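Side-chain contacts in esterase (Sinorhizobium meliloti 1021, PDB 4TX1), which is an SGNH-family acetylesterase that probably hydrolyses acetyl esters of carbohydrates and may act as an arylesterase: residues Ala193-Thr196 with His202-Ala205; Cys150-Ala153 with Phe157-Met160; Gly33-Glu38 with Glu206-Val211. One frame throughout, in Å; residues are numbered along the deposited sequence.

Overall arrangement
The three contacts belong to loops and helix starts around the parallel sheet of an SGNH-type alpha/beta fold, and their chemistry follows their burial. Interaction 1, with four of its five touching residues buried, joins two parts of the loop between strand 185-188 and helix 205-223; one backbone hydrogen bond and a water bridge supply its polar links, with methyls packed alongside. Interaction 2 lies at the surface, where a threonine methyl meets the first helix after strand 140-145 without any polar bond. Interaction 3 is partly buried, joining residues 33-38 to helix 205-223 through polar side chains bonded mainly to third parties. Interaction 1 touches both others, its centre about 9 Å from that of interaction 3; 2 and 3 do not touch.

Interaction 1. Residues Ala193-Thr196 with His202-Ala205; sequences ARTT and HLDA
Thr196 N donates to His202 O at 2.9 Å, with an angle of 162° at the hydrogen, so this backbone bond is short and nearly straight. The same oxygen receives a CA-H...O contact from Thr195, CA to O 3.2 Å. A water provides the second polar link: it donates to Arg194 O (2.8 Å) and accepts from Asp204 N (3.0 Å), holding the two backbones together one step further along.

Methyl groups, two of them set against carbonyl oxygens, fill in the rest. Thr196 CG2, placed between its own N and carbonyl carbon because OG1 is anti to N (chi1 170°), reaches His202 O at 3.3 Å, while OG1 accepts from Ile198 N in an ST turn. Leu203 sends one branch, CD2, against Arg194 O at 3.3 Å, and the same methyl crosses Thr195 CG2 at 4.0 Å. Thr195 OG1 is bonded instead to Pro148 O.

His202 ND1 is hydrogen-bonded to Asp199, and its NE2 makes a weak bond to Ser22 OG, consistent with the Ser-His-Asp triad and DxxH block of SGNH hydrolases; the backbone bond grips the carbonyl of that same histidine. Asp204 N-caps helix 205-223 through OD1 to Asn207 N, Arg194 N bonds Asn207 OD1, and Leu203 packs on Val211 of that helix and on Leu23 of helix 22-25.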
loop_
_atom_site.group_PDB
_atom_site.type_symbol
_atom_site.label_atom_id
_atom_site.label_comp_id
_atom_site.label_asym_id
_atom_site.label_seq_id
_atom_site.Cartn_x
_atom_site.Cartn_y
_atom_site.Cartn_z
ATOM N N ALA A 193 15.097 -32.708 13.442
ATOM C CA ALA A 193 14.115 -32.944 12.369
ATOM C C ALA A 193 14.746 -32.758 11.028
ATOM O O ALA A 193 15.774 -32.075 10.860
ATOM C CB ALA A 193 12.847 -32.038 12.516
ATOM N N ARG A 194 14.201 -33.439 10.027
ATOM C CA ARG A 194 14.599 -33.272 8.695
ATOM C C ARG A 194 13.397 -33.155 7.748
ATOM O O ARG A 194 12.293 -33.626 8.032
ATOM C CB ARG A 194 15.486 -34.417 8.175
ATOM C CG ARG A 194 14.754 -35.709 8.214
ATOM C CD ARG A 194 15.712 -36.884 8.026
ATOM N NE ARG A 194 16.436 -36.916 6.758
ATOM C CZ ARG A 194 17.410 -37.783 6.436
ATOM N NH1 ARG A 194 17.741 -38.779 7.246
ATOM N NH2 ARG A 194 17.987 -37.697 5.255
ATOM N N THR A 195 13.688 -32.539 6.626
ATOM C CA THR A 195 12.744 -32.295 5.543
ATOM C C THR A 195 12.526 -33.593 4.741
ATOM O O THR A 195 13.360 -34.520 4.746
ATOM C CB THR A 195 13.178 -31.162 4.605
ATOM O OG1 THR A 195 14.529 -31.376 4.091
ATOM C CG2 THR A 195 13.101 -29.803 5.331
ATOM N N THR A 196 11.367 -33.652 4.099
ATOM C CA THR A 196 11.022 -34.779 3.277
ATOM C C THR A 196 11.460 -34.623 1.829
ATOM O O THR A 196 11.240 -33.610 1.175
ATOM C CB THR A 196 9.545 -35.161 3.359
ATOM O OG1 THR A 196 9.279 -36.146 2.327
ATOM C CG2 THR A 196 8.660 -33.953 3.082
ATOM N N HIS A 202 9.192 -29.456 3.083
ATOM C CA HIS A 202 8.260 -29.701 4.143
ATOM C C HIS A 202 8.731 -30.752 5.152
ATOM O O HIS A 202 9.730 -31.449 4.901
ATOM C CB HIS A 202 6.929 -30.074 3.531
ATOM C CG HIS A 202 6.266 -28.878 2.877
ATOM N ND1 HIS A 202 5.997 -28.808 1.525
ATOM C CD2 HIS A 202 5.946 -27.678 3.409
ATOM C CE1 HIS A 202 5.473 -27.598 1.265
ATOM N NE2 HIS A 202 5.418 -26.898 2.395
ATOM N N LEU A 203 8.014 -30.827 6.238
ATOM C CA LEU A 203 8.236 -31.874 7.299
ATOM C C LEU A 203 7.060 -32.831 7.322
ATOM O O LEU A 203 5.876 -32.447 7.385
ATOM C CB LEU A 203 8.386 -31.214 8.656
ATOM C CG LEU A 203 9.458 -30.125 8.844
ATOM C CD1 LEU A 203 9.394 -29.507 10.235
ATOM C CD2 LEU A 203 10.864 -30.641 8.500
ATOM N N ASP A 204 7.330 -34.143 7.400
ATOM C CA ASP A 204 6.244 -35.044 7.640
ATOM C C ASP A 204 5.789 -34.944 9.078
ATOM O O ASP A 204 6.295 -34.114 9.831
ATOM C CB ASP A 204 6.683 -36.472 7.165
ATOM C CG ASP A 204 7.739 -37.092 8.036
ATOM O OD1 ASP A 204 7.976 -36.660 9.176
ATOM O OD2 ASP A 204 8.228 -38.138 7.559
ATOM N N ALA A 205 4.784 -35.755 9.485
ATOM C CA ALA A 205 4.145 -35.595 10.808
ATOM C C ALA A 205 5.092 -35.834 11.946
ATOM O O ALA A 205 5.142 -35.104 12.959
ATOM C CB ALA A 205 2.848 -36.419 10.966
HETATM O O HOH W 1 10.138 -34.942 6.902
#

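Interaction 2. Residues Cys150-Ala153 with Phe157-Met160; sequences CETA and FAAM
Thr152 meets Ala158 through van der Waals contact alone. The methyl CG2 of Thr152 lies 4.0 Å from Ala158 N and 4.1 Å from Ala158 CB, and it approaches Phe157 at the base of its side chain, CG2 to CB 4.3 Å. Ala158 CB is also 4.1 Å from Thr152 O. These separations, with the nearest alpha carbons (Thr152 and Ala158) 6.3 Å apart and 97 Å² buried in total, describe a small surface contact at van der Waals distances.

The split of polar and apolar ends at Thr152 is set by chi1 (-174°): OG1 lies anti to the backbone N, which leaves the methyl between N and the carbonyl carbon, facing the helix. OG1 accepts from Asn154 N, forming an ST turn just ahead of helix 155-160, and donates to Pro197 O.

In the parallel-sheet SGNH fold, residues 150-153 belong to the loop that leaves strand 140-145, and helix 155-160 follows directly and sets Ala158 against it. Cys150 is tied by backbone hydrogen bonding to Gly200, within the loop that carries the probable catalytic Asp199 and His202.

The ring of Phe157 does not follow its CB toward Thr152. With chi1 at -85° it is carried off to Asp199 and Val201. Plain packing brings Phe157 CE2 to 3.9 Å from His202 CE1. Further along the helix, Ala159 and Met160 pack on Phe113 of a second subunit.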
loop_
_atom_site.group_PDB
_atom_site.type_symbol
_atom_site.label_atom_id
_atom_site.label_comp_id
_atom_site.label_asym_id
_atom_site.label_seq_id
_atom_site.Cartn_x
_atom_site.Cartn_y
_atom_site.Cartn_z
ATOM N N CYS A 150 16.261 -30.356 1.440
ATOM C CA CYS A 150 16.958 -31.523 0.828
ATOM C C CYS A 150 16.676 -31.619 -0.654
ATOM O O CYS A 150 15.784 -30.964 -1.190
ATOM C CB CYS A 150 16.607 -32.820 1.575
ATOM S SG CYS A 150 14.904 -33.335 1.383
ATOM N N GLU A 151 17.447 -32.460 -1.390
ATOM C CA GLU A 151 17.236 -32.650 -2.806
ATOM C C GLU A 151 15.924 -33.397 -3.047
ATOM O O GLU A 151 15.476 -34.191 -2.223
ATOM C CB GLU A 151 18.385 -33.404 -3.497
ATOM C CG GLU A 151 19.761 -32.852 -3.259
ATOM C CD GLU A 151 20.085 -31.599 -4.050
ATOM O OE1 GLU A 151 19.273 -31.210 -4.935
ATOM O OE2 GLU A 151 21.195 -31.001 -3.786
ATOM N N THR A 152 15.271 -33.058 -4.136
ATOM C CA THR A 152 14.009 -33.661 -4.485
ATOM C C THR A 152 13.892 -33.911 -5.943
ATOM O O THR A 152 14.423 -33.158 -6.774
ATOM C CB THR A 152 12.855 -32.745 -3.987
ATOM O OG1 THR A 152 11.590 -33.372 -4.184
ATOM C CG2 THR A 152 12.892 -31.361 -4.725
ATOM N N ALA A 153 13.159 -34.999 -6.275
ATOM C CA ALA A 153 12.832 -35.319 -7.662
ATOM C C ALA A 153 11.685 -34.474 -8.196
ATOM O O ALA A 153 11.424 -34.448 -9.407
ATOM C CB ALA A 153 12.468 -36.833 -7.762
ATOM N N PHE A 157 9.163 -28.195 -7.345
ATOM C CA PHE A 157 9.792 -27.715 -6.103
ATOM C C PHE A 157 11.301 -27.465 -6.283
ATOM O O PHE A 157 11.896 -26.553 -5.706
ATOM C CB PHE A 157 9.520 -28.626 -4.936
ATOM C CG PHE A 157 8.224 -28.378 -4.213
ATOM C CD1 PHE A 157 7.041 -28.861 -4.731
ATOM C CD2 PHE A 157 8.187 -27.645 -3.020
ATOM C CE1 PHE A 157 5.820 -28.656 -4.106
ATOM C CE2 PHE A 157 6.978 -27.423 -2.359
ATOM C CZ PHE A 157 5.802 -27.921 -2.906
ATOM N N ALA A 158 11.972 -28.307 -7.079
ATOM C CA ALA A 158 13.373 -28.139 -7.371
ATOM C C ALA A 158 13.640 -26.795 -8.063
ATOM O O ALA A 158 14.648 -26.158 -7.791
ATOM C CB ALA A 158 13.903 -29.311 -8.184
ATOM N N ALA A 159 12.696 -26.380 -8.875
ATOM C CA ALA A 159 12.812 -25.077 -9.526
ATOM C C ALA A 159 12.526 -23.976 -8.605
ATOM O O ALA A 159 13.258 -22.987 -8.533
ATOM C CB ALA A 159 11.891 -24.984 -10.772
ATOM N N MET A 160 11.421 -24.136 -7.882
ATOM C CA MET A 160 10.945 -23.049 -6.937
ATOM C C MET A 160 12.036 -22.721 -5.915
ATOM O O MET A 160 12.205 -21.578 -5.547
ATOM C CB MET A 160 9.689 -23.456 -6.229
ATOM C CG MET A 160 9.221 -22.504 -5.152
ATOM S SD MET A 160 8.648 -20.946 -5.929
ATOM C CE MET A 160 6.927 -21.306 -5.824
#

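Interaction 3. Residues Gly33-Glu38 with Glu206-Val211; sequences GRHALE and ENTRAV
His35 and Thr208 meet through matching first torsions: His35 CG stands anti to its carbonyl carbon (chi1 -63°), and Thr208 OG1 does likewise (chi1 -55°), which turns the imidazole and the hydroxyl toward each other between residues 33-38 and helix 205-223. Arg209 needs a bend further out, at chi3 (76°), to bring its guanidinium back toward Glu38. In the SGNH fold this helix follows the last strand of the parallel sheet and the loop bearing the probable catalytic histidine; residues 33-38 run from the small 27-28/33-34 antiparallel pair into a 3-10 segment, so the contact joins an early loop to the final helix.

Thr208 OG1 is equidistant from two imidazole atoms, His35 CD2 at 3.5 Å and His35 NE2 at 3.5 Å. It approaches the ring obliquely, and no hydrogen bond forms between them. Each polar group is satisfied by a backbone oxygen instead: His35 NE2 donates to Leu203 O, which helps fix the ring's rotation, and Thr208 OG1 donates to Asp204 O, one turn back. Two side chains with separate carbonyl partners are thus held against each other in a buried spot.

At the more open end, the charges of Glu38 and Arg209 do not pair, since Glu38 OE2 is 6.6 Å from Arg209 NH1. The salt bridge of NH1 is made with Asp39, which follows Glu38 in the chain, and Arg209 also packs on Val44 of helix 41-49. Leu37 touches Met13 of a third subunit. Arg209 NH1 does come within 3.1 Å of Glu38 O, but obliquely and at too poor an angle for a hydrogen bond, with CZ at 4.0 Å from that oxygen.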
loop_
_atom_site.group_PDB
_atom_site.type_symbol
_atom_site.label_atom_id
_atom_site.label_comp_id
_atom_site.label_asym_id
_atom_site.label_seq_id
_atom_site.Cartn_x
_atom_site.Cartn_y
_atom_site.Cartn_z
ATOM N N GLY A 33 -2.309 -31.747 2.292
ATOM C CA GLY A 33 -3.260 -31.202 3.243
ATOM C C GLY A 33 -2.526 -30.744 4.483
ATOM O O GLY A 33 -1.353 -30.381 4.393
ATOM N N ARG A 34 -3.203 -30.720 5.619
ATOM C CA ARG A 34 -2.648 -30.188 6.845
ATOM C C ARG A 34 -2.477 -31.325 7.839
ATOM O O ARG A 34 -3.371 -32.210 7.923
ATOM C CB ARG A 34 -3.600 -29.170 7.414
ATOM C CG ARG A 34 -2.970 -28.303 8.487
ATOM C CD ARG A 34 -3.828 -27.154 9.008
ATOM N NE ARG A 34 -3.048 -26.258 9.834
ATOM C CZ ARG A 34 -3.530 -25.255 10.559
ATOM N NH1 ARG A 34 -4.837 -24.939 10.474
ATOM N NH2 ARG A 34 -2.724 -24.568 11.355
ATOM N N HIS A 35 -1.369 -31.372 8.534
ATOM C CA HIS A 35 -1.196 -32.327 9.638
ATOM C C HIS A 35 -2.309 -32.141 10.656
ATOM O O HIS A 35 -2.795 -31.004 10.928
ATOM C CB HIS A 35 0.214 -32.180 10.330
ATOM C CG HIS A 35 1.365 -32.467 9.446
ATOM N ND1 HIS A 35 1.452 -33.609 8.683
ATOM C CD2 HIS A 35 2.531 -31.798 9.256
ATOM C CE1 HIS A 35 2.579 -33.587 7.990
ATOM N NE2 HIS A 35 3.280 -32.516 8.371
ATOM N N ALA A 36 -2.732 -33.224 11.326
ATOM C CA ALA A 36 -3.595 -33.101 12.466
ATOM C C ALA A 36 -3.076 -32.165 13.499
ATOM O O ALA A 36 -1.861 -32.038 13.678
ATOM C CB ALA A 36 -3.840 -34.527 13.071
ATOM N N LEU A 37 -3.947 -31.598 14.163
ATOM C CA LEU A 37 -3.674 -30.549 15.194
ATOM C C LEU A 37 -2.615 -31.049 16.105
ATOM O O LEU A 37 -1.671 -30.375 16.385
ATOM C CB LEU A 37 -4.942 -30.196 15.975
ATOM C CG LEU A 37 -4.778 -29.181 17.109
ATOM C CD1 LEU A 37 -4.326 -27.836 16.564
ATOM C CD2 LEU A 37 -6.073 -29.039 17.895
ATOM N N GLU A 38 -2.845 -32.262 16.614
ATOM C CA GLU A 38 -1.931 -32.739 17.608
ATOM C C GLU A 38 -0.537 -33.010 17.147
ATOM O O GLU A 38 0.356 -33.042 18.010
ATOM C CB GLU A 38 -2.543 -33.955 18.328
ATOM C CG GLU A 38 -2.853 -35.055 17.320
ATOM C CD GLU A 38 -4.286 -35.068 16.708
ATOM O OE1 GLU A 38 -4.995 -33.998 16.429
ATOM O OE2 GLU A 38 -4.747 -36.260 16.449
ATOM N N GLU A 206 5.860 -36.899 11.828
ATOM C CA GLU A 206 6.791 -37.182 12.916
ATOM C C GLU A 206 7.847 -36.118 13.009
ATOM O O GLU A 206 8.268 -35.807 14.146
ATOM C CB GLU A 206 7.460 -38.559 12.633
ATOM C CG GLU A 206 8.506 -38.949 13.651
ATOM C CD GLU A 206 8.168 -38.795 15.122
ATOM O OE1 GLU A 206 6.977 -38.875 15.578
ATOM O OE2 GLU A 206 9.226 -38.612 15.856
ATOM N N ASN A 207 8.366 -35.636 11.866
ATOM C CA ASN A 207 9.412 -34.631 11.890
ATOM C C ASN A 207 8.891 -33.288 12.408
ATOM O O ASN A 207 9.610 -32.558 13.125
ATOM C CB ASN A 207 10.145 -34.494 10.611
ATOM C CG ASN A 207 11.228 -35.571 10.437
ATOM O OD1 ASN A 207 12.338 -35.379 10.885
ATOM N ND2 ASN A 207 10.894 -36.648 9.741
ATOM N N THR A 208 7.626 -33.039 12.183
ATOM C CA THR A 208 6.992 -31.814 12.755
ATOM C C THR A 208 6.857 -31.966 14.291
ATOM O O THR A 208 7.222 -31.089 15.071
ATOM C CB THR A 208 5.640 -31.613 12.145
ATOM O OG1 THR A 208 5.757 -31.566 10.714
ATOM C CG2 THR A 208 4.960 -30.273 12.700
ATOM N N ARG A 209 6.435 -33.158 14.753
ATOM C CA ARG A 209 6.387 -33.406 16.200
ATOM C C ARG A 209 7.754 -33.271 16.894
ATOM O O ARG A 209 7.847 -32.682 18.022
ATOM C CB ARG A 209 5.819 -34.824 16.469
ATOM C CG ARG A 209 4.374 -35.005 16.154
ATOM C CD ARG A 209 3.969 -36.486 16.458
ATOM N NE ARG A 209 3.903 -36.482 17.859
ATOM C CZ ARG A 209 2.851 -36.130 18.606
ATOM N NH1 ARG A 209 1.644 -35.906 18.093
ATOM N NH2 ARG A 209 3.028 -36.049 19.949
ATOM N N ALA A 210 8.810 -33.654 16.208
ATOM C CA ALA A 210 10.187 -33.689 16.720
ATOM C C ALA A 210 10.640 -32.298 17.001
ATOM O O ALA A 210 11.338 -32.043 17.990
ATOM C CB ALA A 210 11.137 -34.371 15.766
ATOM N N VAL A 211 10.259 -31.355 16.116
ATOM C CA VAL A 211 10.578 -29.950 16.376
ATOM C C VAL A 211 9.941 -29.527 17.659
ATOM O O VAL A 211 10.606 -28.877 18.472
ATOM C CB VAL A 211 10.118 -29.019 15.217
ATOM C CG1 VAL A 211 10.295 -27.572 15.645
ATOM C CG2 VAL A 211 10.821 -29.380 13.942
#